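Local coordinates for ribose 5-phosphate isomerase (Trypanosoma cruzi, PDB 3M1P), which probably interconverts ribose 5-phosphate and ribulose 5-phosphate by aldose-ketose isomerisation, at residues T2-G8 / E30-C36; G65-S71 / I107-R113. The protein carries 1 engineered substitution. One frame throughout, in Å; residues are numbered along the deposited sequence. Where two conformers were deposited one is given.

Contact 1: T2-G8 / E30-C36; sequences TRRVAIG and EFVPVYC
F31 CE1 covers one face of the R3 guanidinium, the ring and guanidinium planes being inclined by 35°, while R3 CG and V5 CG2 approach the F31 ring obliquely and E30 CG, from its neighbour in the chain, covers part of one ring face. R3 NH1 comes within 3.8 Å of F31 CZ. A nearly eclipsed chi1 (23°) and bends farther out bring the arginine chain along the same side of the sheet as the F31 ring. On the opposite face of the sheet, V34 CG2 sits over the R4 guanidinium, 3.5 Å from R4 NH2. Farther along, I7 divides its branches: CG2 lies in plane at the edge of the Y35 ring, whereas I7 CD1 reaches P33 CB at 3.6 Å. Six backbone hydrogen bonds join segments 2-8 and 30-36, the outer two, R3 N to E30 O (2.6 Å) and C36 N to I7 O (2.7 Å), reaching just beyond the ends of strand 31-35. V5, I7 and P33 also pack on helix 17-26, and A6 on helix 46-58, so this edge of the Rossmann-like sheet lies between helices. R3 NE forms a salt bridge with E63, which probably offsets its charge, while R4 NH1 donates a hydrogen bond to the backbone carbonyl of E61. Both guanidinium groups therefore combine polar anchorage with apolar cover, F31 and V34 supplying the latter across the strand pair.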
ATOM      1  N   THR A   2      33.231  -1.297  -4.734  1.00 32.13           N
ATOM      2  CA  THR A   2      32.004  -0.782  -4.090  1.00 30.16           C
ATOM      3  C   THR A   2      31.025  -0.204  -5.128  1.00 28.46           C
ATOM      4  O   THR A   2      31.372  -0.054  -6.298  1.00 27.75           O
ATOM      5  CB  THR A   2      32.239   0.206  -2.893  1.00 30.08           C
ATOM      6  OG1 THR A   2      32.682   1.485  -3.364  1.00 29.83           O
ATOM      7  CG2 THR A   2      33.219  -0.371  -1.875  1.00 30.06           C
ATOM      8  N   ARG A   3      29.796   0.090  -4.703  1.00 26.60           N
ATOM      9  CA  ARG A   3      28.765   0.532  -5.644  1.00 24.99           C
ATOM     10  C   ARG A   3      28.110   1.842  -5.232  1.00 23.82           C
ATOM     11  O   ARG A   3      27.468   1.940  -4.175  1.00 23.79           O
ATOM     12  CB  ARG A   3      27.750  -0.586  -5.967  1.00 24.97           C
ATOM     13  CG  ARG A   3      27.614  -1.699  -4.938  1.00 25.42           C
ATOM     14  CD  ARG A   3      27.468  -3.104  -5.560  1.00 25.28           C
ATOM     15  NE  ARG A   3      26.416  -3.210  -6.576  1.00 26.53           N
ATOM     16  CZ  ARG A   3      25.460  -4.139  -6.606  1.00 26.23           C
ATOM     17  NH1 ARG A   3      25.399  -5.087  -5.679  1.00 26.07           N
ATOM     18  NH2 ARG A   3      24.565  -4.131  -7.585  1.00 26.98           N
ATOM     19  N   ARG A   4      28.317   2.857  -6.071  1.00 21.94           N
ATOM     20  CA  ARG A   4      27.865   4.207  -5.792  1.00 20.54           C
ATOM     21  C   ARG A   4      26.363   4.298  -6.015  1.00 19.71           C
ATOM     22  O   ARG A   4      25.834   3.696  -6.943  1.00 19.75           O
ATOM     23  CB  ARG A   4      28.615   5.226  -6.659  1.00 20.52           C
ATOM     24  CG  ARG A   4      30.153   5.118  -6.570  1.00 21.08           C
ATOM     25  CD  ARG A   4      30.824   6.218  -7.381  1.00 19.89           C
ATOM     26  NE  ARG A   4      30.829   7.479  -6.657  1.00 18.96           N
ATOM     27  CZ  ARG A   4      30.563   8.659  -7.207  1.00 18.78           C
ATOM     28  NH1 ARG A   4      30.271   8.751  -8.498  1.00 18.75           N
ATOM     29  NH2 ARG A   4      30.602   9.747  -6.466  1.00 17.00           N
ATOM     30  N   VAL A   5      25.692   5.038  -5.138  1.00 18.71           N
ATOM     31  CA  VAL A   5      24.247   5.178  -5.158  1.00 17.36           C
ATOM     32  C   VAL A   5      23.916   6.657  -5.013  1.00 17.13           C
ATOM     33  O   VAL A   5      24.011   7.217  -3.922  1.00 17.22           O
ATOM     34  CB  VAL A   5      23.583   4.360  -4.003  1.00 17.39           C
ATOM     35  CG1 VAL A   5      22.061   4.631  -3.912  1.00 16.09           C
ATOM     36  CG2 VAL A   5      23.854   2.882  -4.158  1.00 16.36           C
ATOM     37  N   ALA A   6      23.523   7.302  -6.106  1.00 17.04           N
ATOM     38  CA  ALA A   6      23.235   8.736  -6.036  1.00 16.64           C
ATOM     39  C   ALA A   6      21.859   8.984  -5.431  1.00 16.41           C
ATOM     40  O   ALA A   6      20.902   8.305  -5.770  1.00 16.26           O
ATOM     41  CB  ALA A   6      23.364   9.399  -7.416  1.00 16.64           C
ATOM     42  N   ILE A   7      21.770   9.960  -4.535  1.00 16.57           N
ATOM     43  CA  ILE A   7      20.513  10.263  -3.866  1.00 16.88           C
ATOM     44  C   ILE A   7      20.043  11.677  -4.209  1.00 17.70           C
ATOM     45  O   ILE A   7      20.810  12.637  -4.095  1.00 18.32           O
ATOM     46  CB  ILE A   7      20.623  10.084  -2.317  1.00 16.73           C
ATOM     47  CG1 ILE A   7      21.006   8.640  -1.960  1.00 16.26           C
ATOM     48  CG2 ILE A   7      19.308  10.514  -1.628  1.00 15.99           C
ATOM     49  CD1 ILE A   7      21.651   8.465  -0.574  1.00 16.43           C
ATOM     50  N   GLY A   8      18.787  11.802  -4.637  1.00 18.20           N
ATOM     51  CA  GLY A   8      18.167  13.115  -4.838  1.00 18.68           C
ATOM     52  C   GLY A   8      16.814  13.218  -4.152  1.00 19.44           C
ATOM     53  O   GLY A   8      16.162  12.204  -3.908  1.00 19.07           O
ATOM     54  N   GLU A  30      29.265  -2.302   0.964  1.00 25.72           N
ATOM     55  CA  GLU A  30      29.579  -2.104  -0.449  1.00 25.43           C
ATOM     56  C   GLU A  30      28.774  -0.987  -1.143  1.00 24.85           C
ATOM     57  O   GLU A  30      29.068  -0.652  -2.288  1.00 25.10           O
ATOM     58  CB  GLU A  30      29.434  -3.402  -1.240  1.00 25.32           C
ATOM     59  CG  GLU A  30      27.986  -3.777  -1.557  1.00 26.77           C
ATOM     60  CD  GLU A  30      27.428  -4.819  -0.605  1.00 28.21           C
ATOM     61  OE1 GLU A  30      27.536  -4.645   0.635  1.00 28.83           O
ATOM     62  OE2 GLU A  30      26.895  -5.825  -1.113  1.00 28.39           O
ATOM     63  N   PHE A  31      27.765  -0.433  -0.476  1.00 23.70           N
ATOM     64  CA  PHE A  31      26.935   0.615  -1.076  1.00 23.23           C
ATOM     65  C   PHE A  31      27.329   1.995  -0.562  1.00 23.00           C
ATOM     66  O   PHE A  31      27.253   2.259   0.629  1.00 22.69           O
ATOM     67  CB  PHE A  31      25.436   0.344  -0.829  1.00 22.58           C
ATOM     68  CG  PHE A  31      24.945  -0.934  -1.451  1.00 22.21           C
ATOM     69  CD1 PHE A  31      24.635  -0.990  -2.812  1.00 21.98           C
ATOM     70  CD2 PHE A  31      24.806  -2.090  -0.682  1.00 20.33           C
ATOM     71  CE1 PHE A  31      24.193  -2.181  -3.394  1.00 21.60           C
ATOM     72  CE2 PHE A  31      24.373  -3.277  -1.247  1.00 19.82           C
ATOM     73  CZ  PHE A  31      24.064  -3.331  -2.608  1.00 21.58           C
ATOM     74  N   VAL A  32      27.737   2.878  -1.469  1.00 23.32           N
ATOM     75  CA  VAL A  32      28.181   4.222  -1.084  1.00 23.21           C
ATOM     76  C   VAL A  32      27.186   5.309  -1.484  1.00 23.50           C
ATOM     77  O   VAL A  32      27.001   5.563  -2.680  1.00 23.85           O
ATOM     78  CB  VAL A  32      29.573   4.572  -1.690  1.00 23.70           C
ATOM     79  CG1 VAL A  32      30.096   5.886  -1.104  1.00 22.34           C
ATOM     80  CG2 VAL A  32      30.573   3.419  -1.480  1.00 22.56           C
ATOM     81  N   PRO A  33      26.545   5.963  -0.493  1.00 23.75           N
ATOM     82  CA  PRO A  33      25.625   7.050  -0.822  1.00 24.25           C
ATOM     83  C   PRO A  33      26.361   8.295  -1.325  1.00 24.88           C
ATOM     84  O   PRO A  33      27.403   8.685  -0.769  1.00 25.01           O
ATOM     85  CB  PRO A  33      24.915   7.345   0.502  1.00 23.99           C
ATOM     86  CG  PRO A  33      25.794   6.801   1.559  1.00 23.80           C
ATOM     87  CD  PRO A  33      26.636   5.724   0.962  1.00 23.75           C
ATOM     88  N   VAL A  34      25.818   8.883  -2.384  1.00 25.18           N
ATOM     89  CA  VAL A  34      26.331  10.111  -2.974  1.00 25.56           C
ATOM     90  C   VAL A  34      25.158  11.068  -2.955  1.00 25.99           C
ATOM     91  O   VAL A  34      24.257  11.002  -3.801  1.00 25.48           O
ATOM     92  CB  VAL A  34      26.843   9.878  -4.436  1.00 25.57           C
ATOM     93  CG1 VAL A  34      27.449  11.149  -5.021  1.00 25.67           C
ATOM     94  CG2 VAL A  34      27.845   8.730  -4.487  1.00 24.78           C
ATOM     95  N   TYR A  35      25.136  11.941  -1.960  1.00 27.02           N
ATOM     96  CA  TYR A  35      24.000  12.836  -1.815  1.00 28.19           C
ATOM     97  C   TYR A  35      24.053  14.013  -2.795  1.00 29.40           C
ATOM     98  O   TYR A  35      24.993  14.823  -2.767  1.00 29.42           O
ATOM     99  CB  TYR A  35      23.810  13.310  -0.377  1.00 27.64           C
ATOM    100  CG  TYR A  35      22.583  14.166  -0.252  1.00 27.57           C
ATOM    101  CD1 TYR A  35      21.305  13.613  -0.401  1.00 26.91           C
ATOM    102  CD2 TYR A  35      22.691  15.539  -0.023  1.00 27.86           C
ATOM    103  CE1 TYR A  35      20.168  14.412  -0.320  1.00 26.60           C
ATOM    104  CE2 TYR A  35      21.563  16.343   0.060  1.00 27.26           C
ATOM    105  CZ  TYR A  35      20.306  15.774  -0.081  1.00 26.96           C
ATOM    106  OH  TYR A  35      19.190  16.576   0.012  1.00 26.92           O
ATOM    107  N   CYS A  36      23.025  14.089  -3.647  1.00 30.24           N
ATOM    108  CA  CYS A  36      22.948  15.074  -4.715  1.00 31.53           C
ATOM    109  C   CYS A  36      21.645  15.866  -4.661  1.00 32.26           C
ATOM    110  O   CYS A  36      21.262  16.494  -5.641  1.00 32.56           O
ATOM    111  CB  CYS A  36      23.088  14.384  -6.081  1.00 31.23           C
ATOM    112  SG  CYS A  36      24.694  13.596  -6.377  1.00 33.80           S
TER

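Contact 2: G65-S71 / I107-R113; sequences GVLAAGS and IVCVGER. Engineered in segment 65-71: A69 (natural residue Cys).
Strands 65-69 and 107-111 run parallel, 14° apart, with hydrogen bonds alternating from V108 N to G65 O (3.0 Å) up to A69 N to V110 O (3.1 Å). On one face V66 and V108 lie side by side, V66 CG2 meeting V108 CG1 at 3.8 Å, and A68 CB touches V110 CG2 at 3.7 Å. Chi1 of 62° places V108 CG1 between its backbone N and carbonyl carbon, turned to the V66 methyl. The other face carries L67, which runs obliquely across I107, CD1 of L67 lying 3.9 Å from CG2 of I107, and whose CB rests near C109 SG. These are central strands of a Rossmann-like alpha/beta/alpha sandwich: helix 117-129 covers V66, V108 and V110, while helices 46-58 and 73-80 cover L67. At the strand ends the pairing carries on into the loops: A69 O accepts E112 N (2.6 Å), and G70 O accepts R113 N (2.8 Å), the latter in plane on a lone pair. A69 is an engineered residue, cysteine in the natural protein. In the conformer given, R113 CG lies near G70 CA, and the side chain packs on E118 of one neighbouring subunit and Y94 of another.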
ATOM      1  N   GLY A  65      20.325   4.953  -8.455  1.00 16.27           N
ATOM      2  CA  GLY A  65      19.776   6.211  -7.996  1.00 15.77           C
ATOM      3  C   GLY A  65      18.697   5.980  -6.962  1.00 15.28           C
ATOM      4  O   GLY A  65      18.000   4.977  -7.006  1.00 15.36           O
ATOM      5  N   VAL A  66      18.584   6.906  -6.020  1.00 15.05           N
ATOM      6  CA  VAL A  66      17.450   6.981  -5.116  1.00 14.72           C
ATOM      7  C   VAL A  66      16.804   8.352  -5.291  1.00 14.67           C
ATOM      8  O   VAL A  66      17.472   9.397  -5.191  1.00 14.72           O
ATOM      9  CB  VAL A  66      17.859   6.758  -3.636  1.00 15.10           C
ATOM     10  CG1 VAL A  66      16.665   6.994  -2.694  1.00 14.53           C
ATOM     11  CG2 VAL A  66      18.424   5.344  -3.442  1.00 14.48           C
ATOM     12  N   LEU A  67      15.513   8.356  -5.593  1.00 13.73           N
ATOM     13  CA  LEU A  67      14.790   9.614  -5.692  1.00 13.39           C
ATOM     14  C   LEU A  67      13.603   9.563  -4.761  1.00 14.08           C
ATOM     15  O   LEU A  67      12.781   8.649  -4.843  1.00 14.10           O
ATOM     16  CB  LEU A  67      14.362   9.910  -7.132  1.00 12.36           C
ATOM     17  CG  LEU A  67      15.511  10.179  -8.114  1.00 11.80           C
ATOM     18  CD1 LEU A  67      15.013  10.220  -9.585  1.00  8.08           C
ATOM     19  CD2 LEU A  67      16.278  11.466  -7.749  1.00  9.08           C
ATOM     20  N   ALA A  68      13.558  10.520  -3.839  1.00 14.89           N
ATOM     21  CA  ALA A  68      12.468  10.624  -2.887  1.00 15.66           C
ATOM     22  C   ALA A  68      11.825  11.976  -3.068  1.00 15.98           C
ATOM     23  O   ALA A  68      12.520  12.991  -3.172  1.00 16.55           O
ATOM     24  CB  ALA A  68      12.987  10.457  -1.454  1.00 15.65           C
ATOM     25  N   ALA A  69      10.500  11.990  -3.144  1.00 15.93           N
ATOM     26  CA  ALA A  69       9.755  13.230  -3.271  1.00 15.88           C
ATOM     27  C   ALA A  69       8.426  13.094  -2.536  1.00 15.86           C
ATOM     28  O   ALA A  69       8.263  12.200  -1.707  1.00 16.61           O
ATOM     29  CB  ALA A  69       9.548  13.591  -4.755  1.00 15.77           C
ATOM     30  N   GLY A  70       7.481  13.987  -2.799  1.00 16.01           N
ATOM     31  CA  GLY A  70       6.163  13.902  -2.166  1.00 15.35           C
ATOM     32  C   GLY A  70       5.543  12.538  -2.422  1.00 15.54           C
ATOM     33  O   GLY A  70       5.342  11.745  -1.488  1.00 15.87           O
ATOM     34  N   SER A  71       5.301  12.252  -3.694  0.50 14.79           N
ATOM     35  CA  SER A  71       4.663  11.019  -4.119  1.00 14.80           C
ATOM     36  C   SER A  71       5.653  10.056  -4.808  1.00 14.92           C
ATOM     37  O   SER A  71       5.466   8.835  -4.784  1.00 15.43           O
ATOM     38  CB  SER A  71       3.529  11.373  -5.074  1.00 14.81           C
ATOM     39  OG  SER A  71       4.087  12.032  -6.203  1.00 14.55           O
ATOM     40  N   ILE A 107      17.056   2.959 -10.896  1.00 12.22           N
ATOM     41  CA  ILE A 107      16.652   4.015  -9.963  1.00 11.83           C
ATOM     42  C   ILE A 107      15.379   3.625  -9.195  1.00 12.09           C
ATOM     43  O   ILE A 107      14.393   3.221  -9.795  1.00 12.19           O
ATOM     44  CB  ILE A 107      16.463   5.400 -10.670  1.00 11.89           C
ATOM     45  CG1 ILE A 107      17.792   5.896 -11.277  1.00 11.95           C
ATOM     46  CG2 ILE A 107      15.859   6.431  -9.680  1.00 10.48           C
ATOM     47  CD1 ILE A 107      17.744   7.253 -11.959  1.00 11.66           C
ATOM     48  N   VAL A 108      15.415   3.737  -7.866  1.00 12.15           N
ATOM     49  CA  VAL A 108      14.232   3.526  -7.050  1.00 11.28           C
ATOM     50  C   VAL A 108      13.635   4.881  -6.693  1.00 12.02           C
ATOM     51  O   VAL A 108      14.365   5.801  -6.310  1.00 12.77           O
ATOM     52  CB  VAL A 108      14.501   2.634  -5.784  1.00 12.06           C
ATOM     53  CG1 VAL A 108      15.521   3.256  -4.798  1.00  9.56           C
ATOM     54  CG2 VAL A 108      13.187   2.272  -5.066  1.00 10.64           C
ATOM     55  N   CYS A 109      12.319   5.010  -6.858  1.00 11.32           N
ATOM     56  CA  CYS A 109      11.602   6.225  -6.478  1.00 11.58           C
ATOM     57  C   CYS A 109      10.623   5.916  -5.364  1.00 11.19           C
ATOM     58  O   CYS A 109       9.977   4.874  -5.380  1.00 11.35           O
ATOM     59  CB  CYS A 109      10.874   6.844  -7.679  1.00 11.32           C
ATOM     60  SG  CYS A 109      11.991   7.206  -9.097  1.00 12.13           S
ATOM     61  N   VAL A 110      10.520   6.835  -4.406  1.00 11.77           N
ATOM     62  CA  VAL A 110       9.597   6.706  -3.281  1.00 12.17           C
ATOM     63  C   VAL A 110       8.929   8.040  -2.969  1.00 13.00           C
ATOM     64  O   VAL A 110       9.447   9.112  -3.313  1.00 12.82           O
ATOM     65  CB  VAL A 110      10.305   6.180  -1.993  1.00 12.64           C
ATOM     66  CG1 VAL A 110      10.867   4.781  -2.202  1.00 10.44           C
ATOM     67  CG2 VAL A 110      11.407   7.134  -1.547  1.00 11.81           C
ATOM     68  N   GLY A 111       7.771   7.961  -2.323  1.00 13.19           N
ATOM     69  CA  GLY A 111       7.054   9.143  -1.864  1.00 13.77           C
ATOM     70  C   GLY A 111       7.099   9.284  -0.351  1.00 13.98           C
ATOM     71  O   GLY A 111       6.636   8.395   0.374  1.00 13.49           O
ATOM     72  N   GLU A 112       7.669  10.400   0.107  1.00 14.40           N
ATOM     73  CA  GLU A 112       7.734  10.782   1.533  1.00 15.03           C
ATOM     74  C   GLU A 112       6.351  11.043   2.150  1.00 15.14           C
ATOM     75  O   GLU A 112       6.139  10.788   3.354  1.00 14.91           O
ATOM     76  CB  GLU A 112       8.622  12.033   1.683  1.00 15.92           C
ATOM     77  CG  GLU A 112       8.982  12.433   3.131  1.00 17.96           C
ATOM     78  CD  GLU A 112       7.961  13.378   3.763  1.00 21.31           C
ATOM     79  OE1 GLU A 112       7.176  13.999   3.013  1.00 23.40           O
ATOM     80  OE2 GLU A 112       7.939  13.505   5.009  1.00 23.17           O
ATOM     81  N   ARG A 113       5.423  11.541   1.329  0.50 14.97           N
ATOM     82  CA  ARG A 113       4.073  11.869   1.776  0.50 15.19           C
ATOM     83  C   ARG A 113       3.127  10.669   1.744  0.50 15.15           C
ATOM     84  O   ARG A 113       2.036  10.726   2.328  0.50 14.94           O
ATOM     85  CB  ARG A 113       3.486  13.013   0.935  0.50 15.51           C
ATOM     86  CG  ARG A 113       4.264  14.335   1.008  0.50 16.65           C
ATOM     87  CD  ARG A 113       4.225  14.917   2.409  0.50 17.89           C
ATOM     88  NE  ARG A 113       5.063  16.104   2.536  0.50 19.79           N
ATOM     89  CZ  ARG A 113       5.089  16.887   3.607  0.50 20.40           C
ATOM     90  NH1 ARG A 113       4.317  16.607   4.654  0.50 20.74           N
ATOM     91  NH2 ARG A 113       5.882  17.954   3.629  0.50 20.70           N
TER

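From the N terminus, strand 3-9 leads through helices 11-14 and 17-26 into strand 31-35, and contact 1 closes this first beta-alpha-beta crossover at one edge of the sheet. The chain then passes through helix 46-58 to strand 64-69, which adds on the other side of strand 3-9. Contact 2 closes the longer excursion through helix 73-80, strand 87-89 and helix 93-101 to strand 107-111. The two closures follow in series, neither nesting nor crossing. Their centres are about 15 Å apart, yet they join directly: A6 O to V66 N and G8 N to V66 O are probable hydrogen bonds, making four adjacent strands of one parallel sheet.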